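Local structure of putative major capsid protein (Cafeteriavirus-dependent mavirus, 6G44) at residues Ile112-Thr120 and Glu484-Leu492; Asn298-Pro309 and Thr458-Lys469. The protein probably builds the outer protein shell of the mavirus particle as a trimeric, double jelly-roll major capsid protein. One frame throughout, in Å; residues are numbered along the deposited sequence. Where two conformers were deposited one is given.

Interaction 1: residues Ile112-Thr120 and Glu484-Leu492; sequences INMNGKTFT and EDGTFMDDL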
loop_
_atom_site.group_PDB
_atom_site.type_symbol
_atom_site.label_atom_id
_atom_site.label_comp_id
_atom_site.label_asym_id
_atom_site.label_seq_id
_atom_site.Cartn_x
_atom_site.Cartn_y
_atom_site.Cartn_z
ATOM N N ILE C 112 -19.786 3.445 29.313
ATOM C CA ILE C 112 -18.655 2.880 30.031
ATOM C C ILE C 112 -18.521 3.598 31.374
ATOM O O ILE C 112 -18.597 4.817 31.431
ATOM C CB ILE C 112 -17.356 2.951 29.193
ATOM C CG1 ILE C 112 -17.531 2.097 27.928
ATOM C CG2 ILE C 112 -16.157 2.473 30.032
ATOM C CD1 ILE C 112 -16.333 2.089 26.979
ATOM N N ASN C 113 -18.383 2.809 32.438
ATOM C CA ASN C 113 -18.149 3.307 33.792
ATOM C C ASN C 113 -16.742 2.920 34.212
ATOM O O ASN C 113 -16.404 1.727 34.262
ATOM C CB ASN C 113 -19.201 2.706 34.727
ATOM C CG ASN C 113 -19.097 3.214 36.156
ATOM O OD1 ASN C 113 -18.017 3.454 36.673
ATOM N ND2 ASN C 113 -20.246 3.322 36.817
ATOM N N MET C 114 -15.918 3.915 34.464
ATOM C CA MET C 114 -14.615 3.727 35.101
ATOM C C MET C 114 -14.623 4.444 36.454
ATOM O O MET C 114 -14.697 5.668 36.515
ATOM C CB MET C 114 -13.497 4.238 34.196
ATOM C CG MET C 114 -13.372 3.419 32.923
ATOM S SD MET C 114 -11.921 3.984 31.984
ATOM C CE MET C 114 -11.935 2.783 30.637
ATOM N N ASN C 115 -14.487 3.659 37.518
ATOM C CA ASN C 115 -14.423 4.211 38.902
ATOM C C ASN C 115 -15.522 5.227 39.233
ATOM O O ASN C 115 -15.283 6.254 39.893
ATOM C CB ASN C 115 -13.015 4.733 39.198
ATOM C CG ASN C 115 -11.981 3.619 39.203
ATOM O OD1 ASN C 115 -12.337 2.434 39.255
ATOM N ND2 ASN C 115 -10.707 3.983 39.045
ATOM N N GLY C 116 -16.719 4.944 38.747
ATOM C CA GLY C 116 -17.865 5.804 38.972
ATOM C C GLY C 116 -18.139 6.888 37.944
ATOM O O GLY C 116 -19.200 7.501 37.999
ATOM N N LYS C 117 -17.184 7.183 37.053
ATOM C CA LYS C 117 -17.383 8.169 35.992
ATOM C C LYS C 117 -17.960 7.474 34.786
ATOM O O LYS C 117 -17.390 6.477 34.335
ATOM C CB LYS C 117 -16.059 8.824 35.615
ATOM C CG LYS C 117 -16.084 9.648 34.324
ATOM C CD LYS C 117 -16.985 10.857 34.458
ATOM C CE LYS C 117 -16.852 11.724 33.216
ATOM N NZ LYS C 117 -17.815 12.859 33.188
ATOM N N THR C 118 -19.104 7.956 34.289
ATOM C CA THR C 118 -19.703 7.352 33.106
ATOM C C THR C 118 -19.408 8.176 31.855
ATOM O O THR C 118 -19.326 9.422 31.873
ATOM C CB THR C 118 -21.215 7.161 33.252
ATOM O OG1 THR C 118 -21.830 8.440 33.405
ATOM C CG2 THR C 118 -21.552 6.273 34.457
ATOM N N PHE C 119 -19.215 7.428 30.775
ATOM C CA PHE C 119 -18.973 7.985 29.438
ATOM C C PHE C 119 -20.047 7.406 28.526
ATOM O O PHE C 119 -20.122 6.199 28.376
ATOM C CB PHE C 119 -17.602 7.549 28.919
ATOM C CG PHE C 119 -16.434 7.878 29.820
ATOM C CD1 PHE C 119 -16.026 6.994 30.807
ATOM C CD2 PHE C 119 -15.676 9.029 29.604
ATOM C CE1 PHE C 119 -14.929 7.281 31.611
ATOM C CE2 PHE C 119 -14.567 9.322 30.402
ATOM C CZ PHE C 119 -14.215 8.450 31.423
ATOM N N THR C 120 -20.892 8.261 27.962
ATOM C CA THR C 120 -21.942 7.821 27.051
ATOM C C THR C 120 -21.552 8.185 25.625
ATOM O O THR C 120 -21.240 9.322 25.352
ATOM C CB THR C 120 -23.295 8.480 27.422
ATOM O OG1 THR C 120 -23.639 8.078 28.765
ATOM C CG2 THR C 120 -24.406 8.042 26.497
ATOM N N GLU C 484 -4.841 9.828 40.438
ATOM C CA GLU C 484 -4.231 8.756 41.197
ATOM C C GLU C 484 -5.156 8.102 42.218
ATOM O O GLU C 484 -5.063 6.900 42.467
ATOM C CB GLU C 484 -2.998 9.288 41.918
ATOM C CG GLU C 484 -2.207 8.172 42.528
ATOM C CD GLU C 484 -0.849 8.629 42.942
ATOM O OE1 GLU C 484 -0.774 9.383 43.945
ATOM O OE2 GLU C 484 0.121 8.226 42.271
ATOM N N ASP C 485 -6.073 8.874 42.785
ATOM C CA ASP C 485 -7.063 8.335 43.745
ATOM C C ASP C 485 -8.170 7.473 43.127
ATOM O O ASP C 485 -9.046 6.977 43.834
ATOM C CB ASP C 485 -7.654 9.454 44.620
ATOM C CG ASP C 485 -8.546 10.425 43.884
ATOM O OD1 ASP C 485 -8.905 10.177 42.707
ATOM O OD2 ASP C 485 -8.960 11.456 44.478
ATOM N N GLY C 486 -8.149 7.342 41.799
ATOM C CA GLY C 486 -9.130 6.553 41.072
ATOM C C GLY C 486 -10.102 7.371 40.250
ATOM O O GLY C 486 -10.680 6.850 39.298
ATOM N N THR C 487 -10.307 8.635 40.607
ATOM C CA THR C 487 -11.240 9.485 39.921
ATOM C C THR C 487 -10.898 9.610 38.441
ATOM O O THR C 487 -9.746 9.787 38.072
ATOM C CB THR C 487 -11.295 10.884 40.557
ATOM O OG1 THR C 487 -11.619 10.731 41.958
ATOM C CG2 THR C 487 -12.353 11.731 39.908
ATOM N N PHE C 488 -11.949 9.547 37.631
ATOM C CA PHE C 488 -11.867 9.960 36.218
ATOM C C PHE C 488 -12.755 11.181 35.985
ATOM O O PHE C 488 -13.834 11.309 36.562
ATOM C CB PHE C 488 -12.332 8.826 35.281
ATOM C CG PHE C 488 -11.333 7.709 35.094
ATOM C CD1 PHE C 488 -11.213 6.686 36.016
ATOM C CD2 PHE C 488 -10.528 7.672 33.948
ATOM C CE1 PHE C 488 -10.308 5.648 35.834
ATOM C CE2 PHE C 488 -9.621 6.632 33.766
ATOM C CZ PHE C 488 -9.504 5.625 34.707
ATOM N N MET C 489 -12.318 12.023 35.055
ATOM C CA MET C 489 -13.052 13.208 34.590
ATOM C C MET C 489 -12.823 13.296 33.095
ATOM O O MET C 489 -11.847 12.760 32.579
ATOM C CB MET C 489 -12.553 14.505 35.240
ATOM C CG MET C 489 -12.788 14.598 36.744
ATOM S SD MET C 489 -12.132 16.161 37.384
ATOM C CE MET C 489 -13.241 17.385 36.693
ATOM N N ASP C 490 -13.726 13.952 32.391
ATOM C CA ASP C 490 -13.417 14.356 31.021
ATOM C C ASP C 490 -13.873 15.782 30.792
ATOM O O ASP C 490 -14.768 16.267 31.472
ATOM C CB ASP C 490 -13.940 13.348 29.980
ATOM C CG ASP C 490 -15.425 13.340 29.822
ATOM O OD1 ASP C 490 -16.161 13.723 30.745
ATOM O OD2 ASP C 490 -15.852 12.953 28.707
ATOM N N ASP C 491 -13.199 16.484 29.893
ATOM C CA ASP C 491 -13.535 17.876 29.611
ATOM C C ASP C 491 -13.008 18.266 28.246
ATOM O O ASP C 491 -11.930 17.834 27.831
ATOM C CB ASP C 491 -12.873 18.835 30.627
ATOM C CG ASP C 491 -13.629 18.957 31.918
ATOM O OD1 ASP C 491 -14.805 19.356 31.904
ATOM O OD2 ASP C 491 -13.024 18.629 32.951
ATOM N N LEU C 492 -13.744 19.159 27.610
ATOM C CA LEU C 492 -13.292 19.794 26.387
ATOM C C LEU C 492 -12.045 20.626 26.656
ATOM O O LEU C 492 -11.862 21.142 27.763
ATOM C CB LEU C 492 -14.394 20.696 25.833
ATOM C CG LEU C 492 -15.710 20.046 25.445
ATOM C CD1 LEU C 492 -16.678 21.113 24.943
ATOM C CD2 LEU C 492 -15.527 18.933 24.403
HETATM O O HOH W 1 -14.447 8.797 38.986
HETATM O O HOH W 2 -15.897 14.943 34.231
HETATM O O HOH W 3 -18.656 11.674 30.334
#

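Interaction 2: residues Asn298-Pro309 and Thr458-Lys469; sequences NISSMCLNTKDP and TPEAAGTGAHYK. With SO4 (sulfate ion), chain B; SO4 (sulfate ion), chain D.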
loop_
_atom_site.group_PDB
_atom_site.type_symbol
_atom_site.label_atom_id
_atom_site.label_comp_id
_atom_site.label_asym_id
_atom_site.label_seq_id
_atom_site.Cartn_x
_atom_site.Cartn_y
_atom_site.Cartn_z
ATOM N N ASN C 298 -29.925 18.322 12.374
ATOM C CA ASN C 298 -30.435 17.516 11.293
ATOM C C ASN C 298 -31.725 18.117 10.768
ATOM O O ASN C 298 -32.395 18.884 11.466
ATOM C CB ASN C 298 -30.625 16.061 11.720
ATOM C CG ASN C 298 -31.708 15.889 12.745
ATOM O OD1 ASN C 298 -32.852 15.607 12.399
ATOM N ND2 ASN C 298 -31.365 16.090 14.005
ATOM N N ILE C 299 -32.030 17.808 9.516
ATOM C CA ILE C 299 -33.297 18.194 8.897
ATOM C C ILE C 299 -33.561 17.247 7.753
ATOM O O ILE C 299 -32.604 16.756 7.125
ATOM C CB ILE C 299 -33.286 19.666 8.446
ATOM C CG1 ILE C 299 -34.725 20.136 8.146
ATOM C CG2 ILE C 299 -32.344 19.898 7.271
ATOM C CD1 ILE C 299 -34.851 21.626 8.071
ATOM N N SER C 300 -34.830 16.959 7.482
ATOM C CA SER C 300 -35.182 16.015 6.428
ATOM C C SER C 300 -36.230 16.575 5.482
ATOM O O SER C 300 -36.887 17.569 5.785
ATOM C CB SER C 300 -35.666 14.702 7.040
ATOM O OG SER C 300 -36.900 14.883 7.712
ATOM N N SER C 301 -36.354 15.936 4.326
ATOM C CA SER C 301 -37.440 16.207 3.387
ATOM C C SER C 301 -37.733 14.956 2.573
ATOM O O SER C 301 -36.922 14.010 2.498
ATOM C CB SER C 301 -37.111 17.371 2.464
ATOM O OG SER C 301 -36.095 17.020 1.522
ATOM N N MET C 302 -38.920 14.953 1.974
ATOM C CA MET C 302 -39.273 13.972 0.977
ATOM C C MET C 302 -38.709 14.495 -0.328
ATOM O O MET C 302 -39.123 15.544 -0.806
ATOM C CB MET C 302 -40.810 13.816 0.875
ATOM C CG MET C 302 -41.279 12.799 -0.171
ATOM S SD MET C 302 -40.697 11.135 0.195
ATOM C CE MET C 302 -41.497 10.166 -1.074
ATOM N N CYS C 303 -37.764 13.743 -0.900
ATOM C CA CYS C 303 -37.096 14.119 -2.136
ATOM C C CYS C 303 -37.681 13.345 -3.310
ATOM O O CYS C 303 -37.581 12.122 -3.350
ATOM C CB CYS C 303 -35.589 13.827 -2.006
ATOM S SG CYS C 303 -34.764 14.940 -0.852
ATOM N N LEU C 304 -38.301 14.070 -4.253
ATOM C CA LEU C 304 -38.979 13.466 -5.411
ATOM C C LEU C 304 -38.144 13.715 -6.632
ATOM O O LEU C 304 -37.792 14.863 -6.908
ATOM C CB LEU C 304 -40.362 14.122 -5.639
ATOM C CG LEU C 304 -41.387 14.070 -4.507
ATOM C CD1 LEU C 304 -42.686 14.729 -4.975
ATOM C CD2 LEU C 304 -41.639 12.652 -4.042
ATOM N N ASN C 305 -37.829 12.652 -7.365
ATOM C CA ASN C 305 -37.177 12.795 -8.667
ATOM C C ASN C 305 -38.195 12.763 -9.797
ATOM O O ASN C 305 -39.121 11.953 -9.783
ATOM C CB ASN C 305 -36.117 11.714 -8.845
ATOM C CG ASN C 305 -34.881 11.983 -7.993
ATOM O OD1 ASN C 305 -34.659 13.099 -7.523
ATOM N ND2 ASN C 305 -34.068 10.955 -7.810
ATOM N N THR C 306 -37.985 13.662 -10.749
ATOM C CA THR C 306 -38.771 13.762 -11.976
ATOM C C THR C 306 -37.972 13.428 -13.232
ATOM O O THR C 306 -38.568 13.237 -14.290
ATOM C CB THR C 306 -39.337 15.179 -12.116
ATOM O OG1 THR C 306 -38.269 16.106 -12.305
ATOM C CG2 THR C 306 -40.150 15.555 -10.879
ATOM N N LYS C 307 -36.643 13.369 -13.130
ATOM C CA LYS C 307 -35.762 13.003 -14.225
ATOM C C LYS C 307 -35.021 11.727 -13.833
ATOM O O LYS C 307 -34.916 11.376 -12.635
ATOM C CB LYS C 307 -34.831 14.165 -14.546
ATOM C CG LYS C 307 -35.620 15.284 -15.245
ATOM C CD LYS C 307 -34.916 16.605 -15.272
ATOM C CE LYS C 307 -35.055 17.375 -13.970
ATOM N NZ LYS C 307 -34.054 18.478 -13.948
ATOM N N ASP C 308 -34.588 10.977 -14.837
ATOM C CA ASP C 308 -33.923 9.696 -14.584
ATOM C C ASP C 308 -32.627 9.961 -13.810
ATOM O O ASP C 308 -31.828 10.778 -14.230
ATOM C CB ASP C 308 -33.563 8.975 -15.890
ATOM C CG ASP C 308 -34.788 8.517 -16.680
ATOM O OD1 ASP C 308 -35.823 8.189 -16.067
ATOM O OD2 ASP C 308 -34.664 8.490 -17.923
ATOM N N PRO C 309 -32.419 9.238 -12.695
ATOM C CA PRO C 309 -31.142 9.440 -12.005
ATOM C C PRO C 309 -29.960 8.919 -12.817
ATOM O O PRO C 309 -28.841 9.397 -12.627
ATOM C CB PRO C 309 -31.325 8.657 -10.716
ATOM C CG PRO C 309 -32.311 7.571 -11.054
ATOM C CD PRO C 309 -33.274 8.274 -11.984
ATOM N N THR C 458 -30.093 12.258 -5.660
ATOM C CA THR C 458 -30.548 11.016 -5.046
ATOM C C THR C 458 -30.798 9.959 -6.120
ATOM O O THR C 458 -31.069 10.294 -7.289
ATOM C CB THR C 458 -31.842 11.262 -4.262
ATOM O OG1 THR C 458 -32.798 11.824 -5.159
ATOM C CG2 THR C 458 -31.615 12.224 -3.098
ATOM N N PRO C 459 -30.704 8.677 -5.760
ATOM C CA PRO C 459 -30.798 7.604 -6.746
ATOM C C PRO C 459 -32.198 7.106 -7.109
ATOM O O PRO C 459 -32.300 6.177 -7.923
ATOM C CB PRO C 459 -29.999 6.497 -6.088
ATOM C CG PRO C 459 -30.298 6.674 -4.644
ATOM C CD PRO C 459 -30.303 8.153 -4.437
ATOM N N GLU C 460 -33.258 7.676 -6.552
ATOM C CA GLU C 460 -34.598 7.155 -6.839
ATOM C C GLU C 460 -35.032 7.398 -8.293
ATOM O O GLU C 460 -34.652 8.374 -8.930
ATOM C CB GLU C 460 -35.635 7.727 -5.867
ATOM C CG GLU C 460 -35.643 7.053 -4.501
ATOM C CD GLU C 460 -34.448 7.421 -3.649
ATOM O OE1 GLU C 460 -33.955 8.551 -3.774
ATOM O OE2 GLU C 460 -34.035 6.581 -2.833
ATOM N N ALA C 461 -35.847 6.464 -8.792
ATOM C CA ALA C 461 -36.392 6.546 -10.131
ATOM C C ALA C 461 -37.213 7.807 -10.340
ATOM O O ALA C 461 -37.805 8.367 -9.398
ATOM C CB ALA C 461 -37.270 5.326 -10.405
ATOM N N ALA C 462 -37.285 8.232 -11.594
ATOM C CA ALA C 462 -38.194 9.294 -11.983
ATOM C C ALA C 462 -39.609 8.887 -11.624
ATOM O O ALA C 462 -39.997 7.729 -11.808
ATOM C CB ALA C 462 -38.097 9.574 -13.474
ATOM N N GLY C 463 -40.350 9.844 -11.083
ATOM C CA GLY C 463 -41.708 9.592 -10.592
ATOM C C GLY C 463 -41.832 8.907 -9.248
ATOM O O GLY C 463 -42.930 8.496 -8.863
ATOM N N THR C 464 -40.719 8.779 -8.522
ATOM C CA THR C 464 -40.701 8.231 -7.176
ATOM C C THR C 464 -39.842 9.157 -6.308
ATOM O O THR C 464 -39.163 10.057 -6.797
ATOM C CB THR C 464 -40.130 6.799 -7.121
ATOM O OG1 THR C 464 -38.695 6.831 -7.298
ATOM C CG2 THR C 464 -40.735 5.908 -8.203
ATOM N N GLY C 465 -39.886 8.902 -5.018
ATOM C CA GLY C 465 -39.080 9.645 -4.074
ATOM C C GLY C 465 -38.858 8.875 -2.808
ATOM O O GLY C 465 -39.330 7.747 -2.653
ATOM N N ALA C 466 -38.130 9.511 -1.889
ATOM C CA ALA C 466 -37.804 8.914 -0.608
ATOM C C ALA C 466 -37.312 10.007 0.310
ATOM O O ALA C 466 -36.936 11.071 -0.150
ATOM C CB ALA C 466 -36.750 7.848 -0.748
ATOM N N HIS C 467 -37.380 9.755 1.608
ATOM C CA HIS C 467 -36.939 10.719 2.598
ATOM C C HIS C 467 -35.423 10.680 2.774
ATOM O O HIS C 467 -34.866 9.592 2.921
ATOM C CB HIS C 467 -37.599 10.464 3.959
ATOM C CG HIS C 467 -39.001 10.979 4.059
ATOM N ND1 HIS C 467 -40.097 10.198 3.775
ATOM C CD2 HIS C 467 -39.481 12.194 4.410
ATOM C CE1 HIS C 467 -41.198 10.910 3.950
ATOM N NE2 HIS C 467 -40.855 12.120 4.344
ATOM N N TYR C 468 -34.813 11.869 2.786
ATOM C CA TYR C 468 -33.368 12.064 3.028
ATOM C C TYR C 468 -33.168 13.023 4.181
ATOM O O TYR C 468 -33.936 13.984 4.352
ATOM C CB TYR C 468 -32.619 12.578 1.765
ATOM C CG TYR C 468 -32.408 11.440 0.790
ATOM C CD1 TYR C 468 -33.449 10.998 -0.009
ATOM C CD2 TYR C 468 -31.199 10.739 0.737
ATOM C CE1 TYR C 468 -33.302 9.908 -0.848
ATOM C CE2 TYR C 468 -31.036 9.654 -0.107
ATOM C CZ TYR C 468 -32.095 9.242 -0.889
ATOM O OH TYR C 468 -31.909 8.164 -1.680
ATOM N N LYS C 469 -32.130 12.753 4.973
ATOM C CA LYS C 469 -31.816 13.537 6.157
ATOM C C LYS C 469 -30.411 14.131 6.046
ATOM O O LYS C 469 -29.426 13.400 5.957
ATOM C CB LYS C 469 -31.924 12.679 7.402
ATOM C CG LYS C 469 -31.646 13.408 8.697
ATOM C CD LYS C 469 -31.637 12.466 9.893
ATOM C CE LYS C 469 -33.034 12.075 10.317
ATOM N NZ LYS C 469 -33.025 11.364 11.622
HETATM S S SO4 B . -39.305 6.915 3.175
HETATM O O1 SO4 B . -38.667 7.181 1.889
HETATM O O2 SO4 B . -40.503 7.769 3.344
HETATM O O3 SO4 B . -38.368 7.209 4.296
HETATM O O4 SO4 B . -39.664 5.481 3.209
HETATM S S SO4 D . -34.557 20.477 -10.409
HETATM O O1 SO4 D . -34.931 20.109 -11.790
HETATM O O2 SO4 D . -35.032 21.833 -10.054
HETATM O O3 SO4 D . -35.247 19.532 -9.504
HETATM O O4 SO4 D . -33.066 20.460 -10.287
HETATM O O HOH W 4 -35.151 10.875 -4.274
HETATM O O HOH W 5 -31.749 13.741 -7.496
HETATM O O HOH W 6 -35.931 6.691 -13.651
#

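Interaction 1: residues Ile112-Thr120 and Glu484-Leu492
Phe-488 and Met-114 meet where a beta hairpin from early in the chain of this double jelly-roll protein leans against strand 488-492. The hairpin joins strands 112-114 and 117-120 through a type I' turn from Met-114 to Lys-117. No backbone hydrogen bond crosses between the segments, and the axes of strands 117-120 and 488-492 come no nearer than 7.2 Å, at 40°, so side chains, reaching each other or the opposite backbone, and water make the junction.

The tight part is the Phe-488 ring. Met-114 lies across one face of it: its CB stands 4.0 Å from the ring centroid in a CH-pi contact. Its extended chain carries SD over the same face near CE2 and CZ, 4.2 Å from the centroid, a Met-aromatic contact. Leu-225 of strand 222-235 touches both residues. With CG anti to the carbonyl carbon (chi1 -65°), Asn-115 brings ND2 to the edge of the Phe-488 ring, near its plane. The same ND2 gives Gly-486 O a 2.9 Å bond that lies in the carbonyl plane on a lone pair, and it also bonds Asn-224 O. OD1 of Asn-115 takes the N-H of Thr-227, which fixes the rotation of the amide.

Toward Asp-490 the contact is looser and wetter. Lys-117 runs its CB and CG past Phe-488 CB and O, then reaches the carboxylate, while Phe-119 touches Asp-490 only obliquely, ring and carboxylate planes steeply inclined. One water links the backbones, between Asn-115 O and Phe-488 N; a second joins Lys-117 NZ to Asp-490 N. In the salt bridge beside them Lys-117 NZ stands 3.1 Å from Asp-490 OD1, on the syn side but 35° out of the carboxylate plane.

Interaction 2: residues Asn298-Pro309 and Thr458-Lys469
Strands 298-305 and 464-469 pair antiparallel in a sheet of the double jelly-roll, their axes 4.5 Å apart at closest and 154° between directions, with Ser-301/Tyr-468 and Cys-303/Ala-466 as hydrogen-bonded pairs and Ser-300/Lys-469, Met-302/His-467 and Leu-304/Gly-465 as non-hydrogen-bonded ones.

On the face carrying Met-302 and His-467, the methionine lies over the imidazole face, Met-302 SD 4.0 Å from the His-467 ring centroid. The bend at chi2 (62°) turns the chain along strand 464-469 and sets Met-302 CE 3.4 Å from Gly-465 C. The backbone N of His-467 bonds a sulfate, probably from the crystallisation liquor, whose O2 also lies at the ring edge beside ND1, at a spacing too short to be trusted in detail.

The other face is more enclosed. Cys-303 CB approaches Tyr-468 CD1 at 4.1 Å, and Thr-458 CG2 sits above the centre of the tyrosine ring. Tyr-468 OH donates to the syn lone pair of Glu-460 OE2. A water joins Glu-460 OE1, Thr-458 OG1 and Cys-303 O.

Beyond the regular pairing, the buried amide of Asn-305 holds the returning loop. Asn-305 ND2 gives a nearly straight bond (178°) to Glu-460 O at 2.9 Å, in the amide plane. Asn-305 ND2 makes a second bond, 3.1 Å to Thr-458 O, from well above that carbonyl's plane, and a weak one to Thr-458 OG1. His-319 NE2 bonds OD1, so both ends of the amide are engaged. Gly-463 N closes on Asn-305 O at 2.8 Å from within the type II turn Ala-461 to Thr-464, while Pro-309 CG packs 3.3 Å from Glu-460 O.

His-319 of strand 319-328 and Phe-456 of strand 448-457 both touch Cys-303, placing a second sheet against the Cys-303/Tyr-468 face, consistent with a jelly-roll sandwich, and Phe-415 of helix 411-417 covers Pro-309 and Ala-461.

How the interactions relate
Interactions 1 and 2 engage one sheet at distant places: strand 464-482, which begins in interaction 2, precedes and pairs with strand 488-492 of interaction 1. Their centres lie 44 Å apart, their nearest atoms about 16 Å. Both segments of interaction 2 fall between those of interaction 1 in sequence. Pairing inside the sheet makes interaction 2 mostly backbone chemistry and buries 917 Å², against 400 Å² where a hairpin of another sheet meets strand 488-492 through side chains and water. Each is partly buried: among the buried residues are Phe-488, Met-114 and Phe-119 in one, Cys-303, Asn-305 and Tyr-468 in the other. A second subunit reaches interaction 1 alone, Asn-6 of that subunit bonding Asp-485 and packing on Thr-487 and Met-489.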